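Local atomic coordinates of probable adhesion protein (Pseudomonas aeruginosa PAO1, PDB entry 6R3Z), a protein that probably serves as the periplasmic solute-binding component of a metal-ion uptake system, holding a divalent ion such as iron(II), manganese(II) or nickel(II) between two lobes. Residues V20-G25 against Y256-Y261; N39-E44 against L248-Y253; K132-P135 against A140-R143. All coordinates share one frame; numbering follows the deposited sequence.

In the fold
Following strand 8-11, helix 14-24 runs to its last turns, which meet the turn that leads into helix 260-277 in contact 1 and close a loop of 230 residues. Both other contacts fall within that loop. Contact 2 joins the loop after strand 29-32, in the first parallel sheet, to the loop after strand 244-248, in the second, and so brings the two lobes together round nickel. Contact 3, local in sequence, closes the turn between helices 116-133 and 138-160 and lies within the span of contact 2 as well. Contacts 1 and 2 touch through K260 and Y261, contacts 1 and 3 through Y141, whereas contacts 2 and 3 stay about 20 Å apart at their nearest atoms.

Contact 1 (V20-G25 against Y256-Y261); sequences VSNIVG and YSAGKY
The CB of S21 packs against the methyl group of A258, with S21 CB and A258 CB 3.8 Å apart, and these two residues also bring the backbones nearest, at 5.5 Å between S21 CA and A258 CA. Both point their CB at the opposite segment, and their small size lets a helix and an approaching loop come this close. The hydroxyl of S21 stays out of the contact: with chi1 at -63° it lies anti to the carbonyl carbon and turns back along its own helix to bond Y17 O. Beside it, N22 reaches over with its amide, and ND2 comes within 3.1 Å of A258 O. The same nitrogen bonds S18 O, while OD1 receives R151 of helix 138-160, so both ends of the amide have partners, as suits an asparagine at a partly exposed junction. S18 OG also bonds the carbonyls of S257 and A258. S257, whose CB points away from segment 20-25, makes a weak capping bond, its OG accepting from K260 N at 3.0 Å. The contact is small and lies near the surface, away from the metal; around it V20 and V24 pack on strands 8-11 and 29-32, and with I23 also on helix 116-133, while Y261 reaches Y148 of helix 138-160.

Contact 2 (N39-E44 against L248-Y253); sequences NPHAYE and LSHISY. With NI (nickel (II) ion), chain B; EDO (1,2-ethanediol), chain G.
The imidazoles of H41 and H250 approach from opposite directions and meet almost perpendicularly, the edge of H41 toward the face of H250 in an offset edge-to-face pair with planes at 89° and centroids 4.6 Å apart. It is CE1 of H41 that lies over the H250 ring, while H250 NE2 sits in the plane of the H41 ring, at its edge. The two NE2 atoms are 3.1 Å apart, yet no hydrogen bond joins them, because each gives its lone pair to the same nickel ion: both H41 NE2 and H250 NE2 lie 2.2 Å from the metal. The neutral imidazole nitrogen is a good ligand for such ions, and the crossed planes let two rings occupy neighbouring coordination positions. H66, H111, H177 and H199 complete a six-histidine site, and this all-histidine sphere lies between the two lobes of a cluster 9 solute-binding protein; iron(II) and manganese(II) are bound by the same residues. N39 and the nickel together fix the rotation of the H41 ring; N39 OD1 accepts two bonds. One comes from H41 ND1 at 2.7 Å, in the plane of both the carbonyl and the ring, and leaves NE2 to the metal; the other, from H41 N at 3.1 Å, closes an Asx turn and arrives above the carbonyl plane. With chi1 at -166°, CG of H250 lies anti to the backbone N, which carries the ring toward the metal, and the side chain also touches E226. Next to the metal site P40 CD rests on S252 CB at 4.2 Å, the compact proline ring packing against a small residue whose hydroxyl bonds D228. A 1,2-ethanediol, probably from the crystallisation liquor, donates from its O2 to H41 O at 3.1 Å.

Contact 3 (K132-P135 against A140-R143); sequences KLDP and AYTR
Helix 116-133 ends at L133, D134 leaves helical geometry, and the chain turns into helix 138-160, so that D134 CA and Y141 CA, the closest pair of the two segments, are still 9.5 Å apart. A short aspartate and a long tyrosine bridge that distance. D134 extends its carboxylate with CG anti to the backbone N (chi1 -176°), and the tyrosine swings across to meet it at about a right angle. Y141 OH donates to D134 OD2 at 2.7 Å, a short but weak bond, with the carboxylate and ring planes 60° apart. D134 CB also lies 4.1 Å from Y141 CE2, a looser contact against the ring. The same OD2 accepts from N137 ND2 within the turn, so one carboxylate oxygen ties both the connection and the following helix to the end of the preceding one. Aspartate suits this place because its carboxylate, on a short stem, can accept from two donors, and tyrosine because its ring can be buried while its hydroxyl reaches a polar partner. That ring lies against I23 and V24 of helix 14-24 and touches K27 and A28 in the loop leading to strand 29-32, while D134 touches L7 just before strand 8-11.

Contact 1 (V20-G25 against Y256-Y261)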
loop_
_atom_site.group_PDB
_atom_site.type_symbol
_atom_site.label_atom_id
_atom_site.label_comp_id
_atom_site.label_asym_id
_atom_site.label_seq_id
_atom_site.Cartn_x
_atom_site.Cartn_y
_atom_site.Cartn_z
ATOM N N VAL A 20 -11.353 0.478 -6.358
ATOM C CA VAL A 20 -12.744 0.895 -6.579
ATOM C C VAL A 20 -13.031 1.148 -8.079
ATOM O O VAL A 20 -14.042 0.647 -8.585
ATOM C CB VAL A 20 -13.134 2.079 -5.647
ATOM C CG1 VAL A 20 -14.538 2.592 -5.957
ATOM C CG2 VAL A 20 -13.033 1.648 -4.167
ATOM N N SER A 21 -12.131 1.857 -8.794
ATOM C CA SER A 21 -12.313 2.121 -10.240
ATOM C C SER A 21 -12.460 0.804 -11.034
ATOM O O SER A 21 -13.331 0.695 -11.893
ATOM C CB SER A 21 -11.131 2.919 -10.793
ATOM O OG SER A 21 -11.077 4.186 -10.164
ATOM N N ASN A 22 -11.623 -0.201 -10.723
ATOM C CA ASN A 22 -11.706 -1.498 -11.414
ATOM C C ASN A 22 -12.980 -2.262 -11.065
ATOM O O ASN A 22 -13.538 -2.931 -11.935
ATOM C CB ASN A 22 -10.456 -2.322 -11.190
ATOM C CG ASN A 22 -9.395 -1.921 -12.184
ATOM O OD1 ASN A 22 -9.417 -2.371 -13.339
ATOM N ND2 ASN A 22 -8.454 -1.057 -11.771
ATOM N N ILE A 23 -13.468 -2.116 -9.821
ATOM C CA ILE A 23 -14.706 -2.750 -9.385
ATOM C C ILE A 23 -15.945 -2.094 -10.070
ATOM O O ILE A 23 -16.812 -2.811 -10.536
ATOM C CB ILE A 23 -14.856 -2.724 -7.845
ATOM C CG1 ILE A 23 -13.766 -3.593 -7.141
ATOM C CG2 ILE A 23 -16.269 -3.177 -7.416
ATOM C CD1 ILE A 23 -13.569 -3.262 -5.669
ATOM N N VAL A 24 -16.062 -0.761 -10.025
ATOM C CA VAL A 24 -17.273 -0.071 -10.503
ATOM C C VAL A 24 -17.287 0.279 -11.989
ATOM O O VAL A 24 -18.371 0.447 -12.561
ATOM C CB VAL A 24 -17.572 1.203 -9.649
ATOM C CG1 VAL A 24 -17.631 0.856 -8.163
ATOM C CG2 VAL A 24 -16.558 2.326 -9.916
ATOM N N GLY A 25 -16.106 0.479 -12.580
ATOM C CA GLY A 25 -16.013 0.926 -13.964
ATOM C C GLY A 25 -16.735 2.257 -14.124
ATOM O O GLY A 25 -16.605 3.147 -13.277
ATOM N N TYR A 256 -4.120 9.971 -9.476
ATOM C CA TYR A 256 -4.890 8.761 -9.223
ATOM C C TYR A 256 -5.250 8.191 -10.596
ATOM O O TYR A 256 -5.507 8.950 -11.533
ATOM C CB TYR A 256 -6.180 9.076 -8.472
ATOM C CG TYR A 256 -5.933 9.631 -7.091
ATOM C CD1 TYR A 256 -5.609 8.789 -6.030
ATOM C CD2 TYR A 256 -6.019 10.997 -6.843
ATOM C CE1 TYR A 256 -5.374 9.294 -4.752
ATOM C CE2 TYR A 256 -5.785 11.516 -5.571
ATOM C CZ TYR A 256 -5.486 10.654 -4.523
ATOM O OH TYR A 256 -5.312 11.132 -3.254
ATOM N N SER A 257 -5.227 6.862 -10.732
ATOM C CA SER A 257 -5.568 6.197 -11.987
ATOM C C SER A 257 -5.973 4.779 -11.689
ATOM O O SER A 257 -5.474 4.176 -10.727
ATOM C CB SER A 257 -4.404 6.228 -12.983
ATOM O OG SER A 257 -3.441 5.208 -12.772
ATOM N N ALA A 258 -6.872 4.241 -12.507
ATOM C CA ALA A 258 -7.331 2.862 -12.345
ATOM C C ALA A 258 -6.142 1.868 -12.422
ATOM O O ALA A 258 -6.067 0.983 -11.583
ATOM C CB ALA A 258 -8.385 2.538 -13.388
ATOM N N GLY A 259 -5.197 2.085 -13.353
ATOM C CA GLY A 259 -4.055 1.195 -13.556
ATOM C C GLY A 259 -2.840 1.370 -12.660
ATOM O O GLY A 259 -1.949 0.521 -12.693
ATOM N N LYS A 260 -2.771 2.468 -11.863
ATOM C CA LYS A 260 -1.605 2.744 -11.016
ATOM C C LYS A 260 -1.181 1.540 -10.166
ATOM O O LYS A 260 0.010 1.185 -10.150
ATOM C CB LYS A 260 -1.846 3.948 -10.096
ATOM C CG LYS A 260 -0.543 4.407 -9.426
ATOM C CD LYS A 260 -0.810 5.520 -8.417
ATOM C CE LYS A 260 0.449 6.067 -7.775
ATOM N NZ LYS A 260 1.387 6.636 -8.787
ATOM N N TYR A 261 -2.144 0.946 -9.446
ATOM C CA TYR A 261 -1.840 -0.179 -8.559
ATOM C C TYR A 261 -1.148 -1.316 -9.298
ATOM O O TYR A 261 -0.083 -1.747 -8.863
ATOM C CB TYR A 261 -3.075 -0.687 -7.793
ATOM C CG TYR A 261 -2.696 -1.769 -6.810
ATOM C CD1 TYR A 261 -2.039 -1.455 -5.622
ATOM C CD2 TYR A 261 -2.870 -3.117 -7.125
ATOM C CE1 TYR A 261 -1.612 -2.449 -4.745
ATOM C CE2 TYR A 261 -2.459 -4.123 -6.248
ATOM C CZ TYR A 261 -1.827 -3.782 -5.058
ATOM O OH TYR A 261 -1.322 -4.762 -4.229
#

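Contact 2 (N39-E44 against L248-Y253)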
loop_
_atom_site.group_PDB
_atom_site.type_symbol
_atom_site.label_atom_id
_atom_site.label_comp_id
_atom_site.label_asym_id
_atom_site.label_seq_id
_atom_site.Cartn_x
_atom_site.Cartn_y
_atom_site.Cartn_z
ATOM N N ASN A 39 1.578 13.881 0.350
ATOM C CA ASN A 39 2.065 12.687 1.047
ATOM C C ASN A 39 1.001 12.334 2.086
ATOM O O ASN A 39 0.709 13.148 2.973
ATOM C CB ASN A 39 3.422 12.952 1.713
ATOM C CG ASN A 39 4.058 11.764 2.397
ATOM O OD1 ASN A 39 3.464 10.682 2.540
ATOM N ND2 ASN A 39 5.301 11.934 2.828
ATOM N N PRO A 40 0.356 11.158 1.962
ATOM C CA PRO A 40 -0.691 10.797 2.941
ATOM C C PRO A 40 -0.173 10.658 4.379
ATOM O O PRO A 40 -0.964 10.765 5.322
ATOM C CB PRO A 40 -1.269 9.500 2.381
ATOM C CG PRO A 40 -0.137 8.893 1.594
ATOM C CD PRO A 40 0.588 10.071 0.985
ATOM N N HIS A 41 1.153 10.451 4.551
ATOM C CA HIS A 41 1.786 10.355 5.871
ATOM C C HIS A 41 1.824 11.710 6.592
ATOM O O HIS A 41 1.846 11.741 7.817
ATOM C CB HIS A 41 3.215 9.818 5.768
ATOM C CG HIS A 41 3.280 8.444 5.170
ATOM N ND1 HIS A 41 3.468 8.260 3.818
ATOM C CD2 HIS A 41 3.096 7.236 5.754
ATOM C CE1 HIS A 41 3.429 6.948 3.621
ATOM N NE2 HIS A 41 3.213 6.295 4.764
ATOM N N ALA A 42 1.860 12.811 5.832
ATOM C CA ALA A 42 1.966 14.167 6.370
ATOM C C ALA A 42 0.694 15.029 6.215
ATOM O O ALA A 42 0.612 16.111 6.804
ATOM C CB ALA A 42 3.163 14.868 5.741
ATOM N N TYR A 43 -0.296 14.544 5.461
ATOM C CA TYR A 43 -1.543 15.257 5.198
ATOM C C TYR A 43 -2.332 15.617 6.447
ATOM O O TYR A 43 -2.647 14.750 7.272
ATOM C CB TYR A 43 -2.457 14.472 4.220
ATOM C CG TYR A 43 -3.814 15.132 4.046
ATOM C CD1 TYR A 43 -4.002 16.152 3.115
ATOM C CD2 TYR A 43 -4.902 14.755 4.835
ATOM C CE1 TYR A 43 -5.238 16.779 2.970
ATOM C CE2 TYR A 43 -6.136 15.384 4.711
ATOM C CZ TYR A 43 -6.296 16.412 3.790
ATOM O OH TYR A 43 -7.516 17.032 3.674
ATOM N N GLU A 44 -2.704 16.896 6.538
ATOM C CA GLU A 44 -3.539 17.430 7.606
ATOM C C GLU A 44 -4.890 17.858 7.012
ATOM O O GLU A 44 -4.896 18.592 6.014
ATOM C CB GLU A 44 -2.851 18.618 8.304
ATOM C CG GLU A 44 -2.468 18.308 9.738
ATOM C CD GLU A 44 -0.981 18.384 10.027
ATOM O OE1 GLU A 44 -0.426 19.506 10.003
ATOM O OE2 GLU A 44 -0.374 17.320 10.290
ATOM N N LEU A 248 11.557 0.763 -3.871
ATOM C CA LEU A 248 10.182 0.316 -4.035
ATOM C C LEU A 248 9.198 1.467 -3.934
ATOM O O LEU A 248 9.503 2.517 -3.347
ATOM C CB LEU A 248 9.842 -0.773 -2.998
ATOM C CG LEU A 248 10.683 -2.065 -3.001
ATOM C CD1 LEU A 248 10.292 -2.945 -1.832
ATOM C CD2 LEU A 248 10.537 -2.857 -4.338
ATOM N N SER A 249 8.004 1.243 -4.486
ATOM C CA SER A 249 6.928 2.204 -4.477
ATOM C C SER A 249 5.885 1.865 -3.409
ATOM O O SER A 249 5.370 0.749 -3.369
ATOM C CB SER A 249 6.259 2.283 -5.847
ATOM O OG SER A 249 5.174 3.196 -5.806
ATOM N N HIS A 250 5.513 2.874 -2.612
ATOM C CA HIS A 250 4.437 2.781 -1.612
ATOM C C HIS A 250 3.080 3.004 -2.382
ATOM O O HIS A 250 2.010 2.959 -1.766
ATOM C CB HIS A 250 4.641 3.932 -0.604
ATOM C CG HIS A 250 3.864 3.855 0.683
ATOM N ND1 HIS A 250 2.474 3.995 0.715
ATOM C CD2 HIS A 250 4.324 3.845 1.963
ATOM C CE1 HIS A 250 2.146 4.010 2.005
ATOM N NE2 HIS A 250 3.220 3.905 2.787
ATOM N N ILE A 251 3.145 3.300 -3.710
ATOM C CA ILE A 251 1.973 3.582 -4.586
ATOM C C ILE A 251 1.199 4.775 -3.942
ATOM O O ILE A 251 0.025 4.672 -3.558
ATOM C CB ILE A 251 1.116 2.311 -4.864
ATOM C CG1 ILE A 251 2.055 1.079 -5.182
ATOM C CG2 ILE A 251 0.088 2.602 -6.007
ATOM C CD1 ILE A 251 1.372 -0.290 -5.420
ATOM N N SER A 252 1.930 5.891 -3.722
ATOM C CA SER A 252 1.374 7.048 -3.023
ATOM C C SER A 252 1.722 8.374 -3.686
ATOM O O SER A 252 1.362 9.413 -3.139
ATOM C CB SER A 252 1.915 7.063 -1.595
ATOM O OG SER A 252 3.298 7.398 -1.608
ATOM N N TYR A 253 2.418 8.353 -4.837
ATOM C CA TYR A 253 2.866 9.585 -5.506
ATOM C C TYR A 253 2.146 9.875 -6.821
ATOM O O TYR A 253 2.028 8.984 -7.641
ATOM C CB TYR A 253 4.382 9.469 -5.782
ATOM C CG TYR A 253 5.015 10.759 -6.247
ATOM C CD1 TYR A 253 5.439 11.717 -5.333
ATOM C CD2 TYR A 253 5.176 11.032 -7.604
ATOM C CE1 TYR A 253 6.004 12.922 -5.754
ATOM C CE2 TYR A 253 5.733 12.235 -8.039
ATOM C CZ TYR A 253 6.144 13.179 -7.109
ATOM O OH TYR A 253 6.727 14.358 -7.512
HETATM NI NI NI B . 3.168 4.121 4.980
HETATM C C1 EDO G . 2.745 8.822 9.332
HETATM O O1 EDO G . 1.354 8.546 9.338
HETATM C C2 EDO G . 3.091 9.761 10.513
HETATM O O2 EDO G . 3.882 10.843 10.045
#

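Contact 3 (K132-P135 against A140-R143)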
loop_
_atom_site.group_PDB
_atom_site.type_symbol
_atom_site.label_atom_id
_atom_site.label_comp_id
_atom_site.label_asym_id
_atom_site.label_seq_id
_atom_site.Cartn_x
_atom_site.Cartn_y
_atom_site.Cartn_z
ATOM N N LYS A 132 -24.220 -4.244 -1.901
ATOM C CA LYS A 132 -25.304 -4.132 -0.917
ATOM C C LYS A 132 -25.907 -2.711 -0.913
ATOM O O LYS A 132 -27.119 -2.551 -0.744
ATOM C CB LYS A 132 -24.829 -4.516 0.483
ATOM C CG LYS A 132 -24.515 -5.995 0.657
ATOM C CD LYS A 132 -23.894 -6.227 2.022
ATOM C CE LYS A 132 -23.492 -7.660 2.248
ATOM N NZ LYS A 132 -22.753 -7.812 3.530
ATOM N N LEU A 133 -25.064 -1.696 -1.152
ATOM C CA LEU A 133 -25.486 -0.297 -1.220
ATOM C C LEU A 133 -26.166 0.027 -2.542
ATOM O O LEU A 133 -26.997 0.932 -2.587
ATOM C CB LEU A 133 -24.279 0.643 -1.011
ATOM C CG LEU A 133 -23.577 0.558 0.360
ATOM C CD1 LEU A 133 -22.264 1.293 0.327
ATOM C CD2 LEU A 133 -24.444 1.159 1.482
ATOM N N ASP A 134 -25.807 -0.696 -3.623
ATOM C CA ASP A 134 -26.324 -0.431 -4.967
ATOM C C ASP A 134 -26.678 -1.767 -5.648
ATOM O O ASP A 134 -25.927 -2.231 -6.517
ATOM C CB ASP A 134 -25.249 0.360 -5.743
ATOM C CG ASP A 134 -25.606 0.837 -7.142
ATOM O OD1 ASP A 134 -26.818 0.914 -7.460
ATOM O OD2 ASP A 134 -24.681 1.120 -7.918
ATOM N N PRO A 135 -27.802 -2.411 -5.219
ATOM C CA PRO A 135 -28.148 -3.754 -5.732
ATOM C C PRO A 135 -28.270 -3.917 -7.242
ATOM O O PRO A 135 -27.925 -4.984 -7.753
ATOM C CB PRO A 135 -29.480 -4.068 -5.044
ATOM C CG PRO A 135 -29.480 -3.250 -3.826
ATOM C CD PRO A 135 -28.760 -1.989 -4.171
ATOM N N ALA A 140 -22.515 -6.783 -11.554
ATOM C CA ALA A 140 -21.426 -6.138 -12.309
ATOM C C ALA A 140 -20.188 -5.921 -11.408
ATOM O O ALA A 140 -19.062 -6.253 -11.817
ATOM C CB ALA A 140 -21.894 -4.816 -12.887
ATOM N N TYR A 141 -20.400 -5.420 -10.169
ATOM C CA TYR A 141 -19.301 -5.209 -9.220
ATOM C C TYR A 141 -18.576 -6.530 -8.909
ATOM O O TYR A 141 -17.348 -6.569 -8.887
ATOM C CB TYR A 141 -19.769 -4.512 -7.920
ATOM C CG TYR A 141 -20.394 -3.134 -8.096
ATOM C CD1 TYR A 141 -20.132 -2.360 -9.231
ATOM C CD2 TYR A 141 -21.216 -2.592 -7.111
ATOM C CE1 TYR A 141 -20.670 -1.072 -9.369
ATOM C CE2 TYR A 141 -21.778 -1.321 -7.249
ATOM C CZ TYR A 141 -21.492 -0.560 -8.370
ATOM O OH TYR A 141 -22.099 0.662 -8.514
ATOM N N THR A 142 -19.340 -7.607 -8.712
ATOM C CA THR A 142 -18.799 -8.940 -8.435
ATOM C C THR A 142 -17.992 -9.437 -9.629
ATOM O O THR A 142 -16.858 -9.900 -9.448
ATOM C CB THR A 142 -19.935 -9.896 -8.002
ATOM O OG1 THR A 142 -20.471 -9.393 -6.771
ATOM C CG2 THR A 142 -19.451 -11.339 -7.794
ATOM N N ARG A 143 -18.569 -9.325 -10.843
ATOM C CA ARG A 143 -17.914 -9.752 -12.086
ATOM C C ARG A 143 -16.573 -9.004 -12.282
ATOM O O ARG A 143 -15.540 -9.632 -12.544
ATOM C CB ARG A 143 -18.851 -9.515 -13.267
ATOM C CG ARG A 143 -18.383 -10.107 -14.583
ATOM C CD ARG A 143 -19.491 -10.020 -15.634
ATOM N NE ARG A 143 -19.925 -8.640 -15.876
ATOM C CZ ARG A 143 -21.164 -8.187 -15.682
ATOM N NH1 ARG A 143 -22.122 -9.006 -15.262
ATOM N NH2 ARG A 143 -21.455 -6.916 -15.920
#